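Local structure of methylaspartate ammonia-lyase (Citrobacter amalonaticus, 1KKO) at residues C52-L57 with V66-A71; V130-S135 with G336-I341. The protein catalyses the reversible anti elimination of ammonia from L-threo-3-methylaspartate to give mesaconate, using magnesium as cofactor. One frame throughout, in Å; residues are numbered along the deposited sequence.

Interaction 1 of 2, residues C52-L57 with V66-A71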
loop_
_atom_site.group_PDB
_atom_site.type_symbol
_atom_site.label_atom_id
_atom_site.label_comp_id
_atom_site.label_asym_id
_atom_site.label_seq_id
_atom_site.Cartn_x
_atom_site.Cartn_y
_atom_site.Cartn_z
ATOM N N CYS A 52 9.249 -3.335 10.569
ATOM C CA CYS A 52 8.198 -3.692 11.497
ATOM C C CYS A 52 8.451 -5.100 12.009
ATOM O O CYS A 52 9.323 -5.812 11.527
ATOM C CB CYS A 52 6.828 -3.609 10.820
ATOM S SG CYS A 52 6.657 -4.723 9.401
ATOM N N VAL A 53 7.680 -5.488 13.012
ATOM C CA VAL A 53 7.651 -6.869 13.464
ATOM C C VAL A 53 6.199 -7.297 13.495
ATOM O O VAL A 53 5.384 -6.709 14.210
ATOM C CB VAL A 53 8.276 -7.080 14.849
ATOM C CG1 VAL A 53 8.033 -8.521 15.330
ATOM C CG2 VAL A 53 9.754 -6.757 14.817
ATOM N N SER A 54 5.860 -8.310 12.704
ATOM C CA SER A 54 4.516 -8.839 12.710
ATOM C C SER A 54 4.348 -9.789 13.881
ATOM O O SER A 54 5.210 -10.614 14.151
ATOM C CB SER A 54 4.204 -9.602 11.426
ATOM O OG SER A 54 4.103 -8.758 10.291
ATOM N N VAL A 55 3.218 -9.642 14.550
ATOM C CA VAL A 55 2.808 -10.504 15.645
ATOM C C VAL A 55 1.666 -11.371 15.138
ATOM O O VAL A 55 0.697 -10.856 14.599
ATOM C CB VAL A 55 2.273 -9.655 16.831
ATOM C CG1 VAL A 55 1.910 -10.539 18.013
ATOM C CG2 VAL A 55 3.309 -8.612 17.232
ATOM N N GLN A 56 1.806 -12.684 15.268
ATOM C CA GLN A 56 0.735 -13.598 14.918
ATOM C C GLN A 56 0.431 -14.431 16.147
ATOM O O GLN A 56 1.338 -14.990 16.764
ATOM C CB GLN A 56 1.149 -14.501 13.759
ATOM C CG GLN A 56 1.371 -13.737 12.470
ATOM C CD GLN A 56 1.722 -14.652 11.324
ATOM O OE1 GLN A 56 0.871 -14.928 10.479
ATOM N NE2 GLN A 56 2.952 -15.150 11.308
ATOM N N LEU A 57 -0.850 -14.510 16.478
ATOM C CA LEU A 57 -1.288 -15.279 17.632
ATOM C C LEU A 57 -2.217 -16.365 17.133
ATOM O O LEU A 57 -3.314 -16.089 16.670
ATOM C CB LEU A 57 -2.030 -14.383 18.619
ATOM C CG LEU A 57 -1.309 -13.108 19.057
ATOM C CD1 LEU A 57 -2.202 -12.275 19.950
ATOM C CD2 LEU A 57 -0.013 -13.390 19.778
ATOM N N VAL A 66 -3.568 -11.067 14.050
ATOM C CA VAL A 66 -2.403 -10.349 13.572
ATOM C C VAL A 66 -2.334 -8.898 14.024
ATOM O O VAL A 66 -3.353 -8.226 14.242
ATOM C CB VAL A 66 -2.312 -10.394 12.015
ATOM C CG1 VAL A 66 -2.265 -11.821 11.525
ATOM C CG2 VAL A 66 -3.478 -9.663 11.355
ATOM N N GLY A 67 -1.104 -8.433 14.169
ATOM C CA GLY A 67 -0.831 -7.048 14.493
ATOM C C GLY A 67 0.592 -6.745 14.090
ATOM O O GLY A 67 1.422 -7.644 14.008
ATOM N N ASP A 68 0.904 -5.473 13.861
ATOM C CA ASP A 68 2.257 -5.081 13.487
ATOM C C ASP A 68 2.843 -4.031 14.407
ATOM O O ASP A 68 2.260 -2.966 14.618
ATOM C CB ASP A 68 2.282 -4.513 12.068
ATOM C CG ASP A 68 2.315 -5.569 10.995
ATOM O OD1 ASP A 68 2.715 -6.706 11.276
ATOM O OD2 ASP A 68 1.966 -5.313 9.836
ATOM N N CYS A 69 4.015 -4.351 14.924
ATOM C CA CYS A 69 4.815 -3.400 15.659
ATOM C C CYS A 69 5.430 -2.459 14.635
ATOM O O CYS A 69 6.150 -2.915 13.746
ATOM C CB CYS A 69 5.924 -4.112 16.422
ATOM S SG CYS A 69 5.347 -5.382 17.573
ATOM N N ALA A 70 5.178 -1.158 14.776
ATOM C CA ALA A 70 5.652 -0.163 13.820
ATOM C C ALA A 70 5.817 1.155 14.545
ATOM O O ALA A 70 5.162 1.390 15.567
ATOM C CB ALA A 70 4.674 -0.009 12.670
ATOM N N ALA A 71 6.670 2.008 13.998
ATOM C CA ALA A 71 6.995 3.291 14.588
ATOM C C ALA A 71 6.986 4.371 13.518
ATOM O O ALA A 71 7.119 4.086 12.320
ATOM C CB ALA A 71 8.330 3.224 15.252
#
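Val53 and Cys69 form a hydrogen-bonded antiparallel pair in the beta hairpin of strands 47-59 and 64-69. Val53 N donates a hydrogen bond to Cys69 O at 3.1 Å. Cys69 N donates one back to Val53 O at 2.8 Å. Val55 and Gly67 repeat the pattern. Val55 N meets Gly67 O at 2.7 Å, and the bond is nearly straight (173°). Packing is close on the face of Val53, Val55 and Cys69. Cys69 SG, turned anti to its own carbonyl carbon (chi1 -57°), lies 3.8 Å from Val55 CG2. Phe8, Phe84 and helix 86-101 cover this face. The pair Gln56 and Val66 is looser: Gln56 CG stays 4.2 Å from Val66 CG1. Of the two, only Val66 is partly exposed. The Gln56 amide turns to Arg404 O of the second subunit. On the same face Ser54 OG donates to Asp68 OD1 at 2.7 Å. It comes in on the syn side, 21° out of the carboxylate plane. Asp68 OD2 is hydrogen-bonded to Thr364 OG1, so both carboxylate oxygens have partners. Ser54 OG is also hydrogen-bonded to Arg404 NH1 of the second subunit. The hydroxyl thus lies between the Arg404 guanidinium of the second subunit and the Asp68 carboxylate, which would probably polarise it and favour a charged Asp68 at the dimer interface.

Interaction 2 of 2, residues V130-S135 with G336-I341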
loop_
_atom_site.group_PDB
_atom_site.type_symbol
_atom_site.label_atom_id
_atom_site.label_comp_id
_atom_site.label_asym_id
_atom_site.label_seq_id
_atom_site.Cartn_x
_atom_site.Cartn_y
_atom_site.Cartn_z
ATOM N N VAL A 130 6.100 -1.795 20.121
ATOM C CA VAL A 130 5.790 -3.138 20.601
ATOM C C VAL A 130 4.386 -3.150 21.214
ATOM O O VAL A 130 3.581 -4.026 20.936
ATOM C CB VAL A 130 6.840 -3.623 21.603
ATOM C CG1 VAL A 130 6.402 -4.949 22.251
ATOM C CG2 VAL A 130 8.172 -3.759 20.914
ATOM N N ARG A 131 4.086 -2.168 22.052
ATOM C CA ARG A 131 2.766 -2.085 22.628
ATOM C C ARG A 131 1.722 -1.901 21.520
ATOM O O ARG A 131 0.636 -2.467 21.576
ATOM C CB ARG A 131 2.717 -0.937 23.619
ATOM C CG ARG A 131 3.584 -1.199 24.836
ATOM C CD ARG A 131 3.501 -0.095 25.830
ATOM N NE ARG A 131 4.415 1.019 25.693
ATOM C CZ ARG A 131 4.092 2.287 25.995
ATOM N NH1 ARG A 131 2.843 2.645 26.342
ATOM N NH2 ARG A 131 5.015 3.205 25.902
ATOM N N TYR A 132 2.066 -1.117 20.499
ATOM C CA TYR A 132 1.174 -0.903 19.368
ATOM C C TYR A 132 0.856 -2.233 18.675
ATOM O O TYR A 132 -0.309 -2.585 18.493
ATOM C CB TYR A 132 1.843 0.060 18.397
ATOM C CG TYR A 132 1.010 0.638 17.284
ATOM C CD1 TYR A 132 -0.238 1.191 17.520
ATOM C CD2 TYR A 132 1.515 0.684 15.979
ATOM C CE1 TYR A 132 -0.969 1.754 16.490
ATOM C CE2 TYR A 132 0.801 1.267 14.949
ATOM C CZ TYR A 132 -0.450 1.808 15.209
ATOM O OH TYR A 132 -1.198 2.403 14.218
ATOM N N GLY A 133 1.889 -2.979 18.302
ATOM C CA GLY A 133 1.677 -4.235 17.605
ATOM C C GLY A 133 1.017 -5.314 18.443
ATOM O O GLY A 133 0.139 -6.022 17.970
ATOM N N LEU A 134 1.467 -5.479 19.681
ATOM C CA LEU A 134 0.858 -6.466 20.554
ATOM C C LEU A 134 -0.617 -6.182 20.744
ATOM O O LEU A 134 -1.450 -7.076 20.678
ATOM C CB LEU A 134 1.532 -6.494 21.922
ATOM C CG LEU A 134 2.965 -7.005 21.982
ATOM C CD1 LEU A 134 3.468 -6.894 23.407
ATOM C CD2 LEU A 134 3.074 -8.445 21.496
ATOM N N SER A 135 -0.948 -4.924 20.985
ATOM C CA SER A 135 -2.334 -4.569 21.254
ATOM C C SER A 135 -3.226 -4.777 20.022
ATOM O O SER A 135 -4.384 -5.184 20.138
ATOM C CB SER A 135 -2.426 -3.147 21.783
ATOM O OG SER A 135 -2.100 -2.206 20.789
ATOM N N GLY A 336 1.297 3.827 22.012
ATOM C CA GLY A 336 1.514 2.490 22.555
ATOM C C GLY A 336 0.301 1.605 22.287
ATOM O O GLY A 336 -0.088 1.422 21.149
ATOM N N GLY A 337 -0.293 1.036 23.319
ATOM C CA GLY A 337 -1.430 0.169 23.107
ATOM C C GLY A 337 -2.589 0.931 22.491
ATOM O O GLY A 337 -2.892 2.068 22.885
ATOM N N ILE A 338 -3.306 0.286 21.576
ATOM C CA ILE A 338 -4.357 0.970 20.831
ATOM C C ILE A 338 -5.579 1.291 21.680
ATOM O O ILE A 338 -6.407 2.089 21.281
ATOM C CB ILE A 338 -4.738 0.180 19.566
ATOM C CG1 ILE A 338 -5.306 -1.193 19.904
ATOM C CG2 ILE A 338 -3.541 0.088 18.623
ATOM C CD1 ILE A 338 -5.830 -1.937 18.673
ATOM N N HIS A 339 -5.707 0.659 22.842
ATOM C CA HIS A 339 -6.770 1.048 23.766
ATOM C C HIS A 339 -6.595 2.524 24.139
ATOM O O HIS A 339 -7.574 3.221 24.405
ATOM C CB HIS A 339 -6.780 0.187 25.014
ATOM C CG HIS A 339 -5.516 0.227 25.798
ATOM N ND1 HIS A 339 -4.286 -0.083 25.261
ATOM C CD2 HIS A 339 -5.294 0.521 27.103
ATOM C CE1 HIS A 339 -3.361 0.021 26.196
ATOM N NE2 HIS A 339 -3.946 0.390 27.323
ATOM N N ASN A 340 -5.359 3.014 24.137
ATOM C CA ASN A 340 -5.084 4.415 24.426
ATOM C C ASN A 340 -5.650 5.314 23.331
ATOM O O ASN A 340 -6.011 6.458 23.590
ATOM C CB ASN A 340 -3.589 4.679 24.594
ATOM C CG ASN A 340 -2.991 3.975 25.787
ATOM O OD1 ASN A 340 -1.918 3.354 25.697
ATOM N ND2 ASN A 340 -3.664 4.062 26.906
ATOM N N ILE A 341 -5.693 4.835 22.087
ATOM C CA ILE A 341 -6.306 5.623 21.023
ATOM C C ILE A 341 -7.793 5.798 21.311
ATOM O O ILE A 341 -8.339 6.897 21.152
ATOM C CB ILE A 341 -6.170 4.962 19.639
ATOM C CG1 ILE A 341 -4.724 4.696 19.258
ATOM C CG2 ILE A 341 -6.839 5.830 18.579
ATOM C CD1 ILE A 341 -4.619 3.716 18.093
#
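This is a buried domain-to-domain contact, in which Tyr132 and Ser135 of helix 128-146 pack on Gly336, Gly337 and Ile338 at the N-terminal end of the 339-351 helix region. One hydrogen bond joins the segments. Ile338 N donates to Ser135 OG at 2.9 Å, with an angle of 156° at the hydrogen. Ser135 OG sits between its backbone N and carbonyl carbon (chi1 69°). There it also lies 2.9 Å from both Arg131 O and Tyr132 O. Ile338 CG2 and CG1 are each 3.5 Å from the same oxygen. The Tyr132 and Ile338 side chains cross at about a right angle, and Ile338 CG2 approaches ring atom CD1 at 3.7 Å. Gly336 O lies at the edge of the ring, and it is 3.2 Å from Tyr132 CA. The phenol oxygen is hydrogen-bonded to Glu363 OE2 and Thr332 OG1. Arg131 packs on the two glycines. Its CB is 3.6 Å from Gly337 N, and the Gly336 backbone, at positive phi, passes close by with its CA over one face of the guanidinium. Asp117 takes both a salt bridge from Arg131 NH1 and a hydrogen bond from Gly337 N. The Gly336-Gly337 segment belongs to the connection between strand 327-330 and its helix, a beta-alpha unit of the TIM barrel. A separate N-terminal domain packed on such a barrel is characteristic of the enolase superfamily.

How the interactions relate
Interactions 1 and 2 lie on the same side of the chain's centre, with their centres 10 Å apart, and they touch directly. Cys69 SG rests on helix 128-146, 3.8 Å from Val130 CA and equally far from Gly133 CA. Ala70 O approaches Tyr132 CD2 at 3.7 Å. Helix 128-146 therefore packs between the hairpin of interaction 1 and the 336-341 segment of the barrel. Interaction 2 is nearer the active site. The Tyr132 side chain is about 8 Å from that of Lys331, the proton acceptor, and about 6 Å from that of Thr360, which probably binds substrate. Between the side chains of Cys52 and Thr360 the distance is about 10 Å.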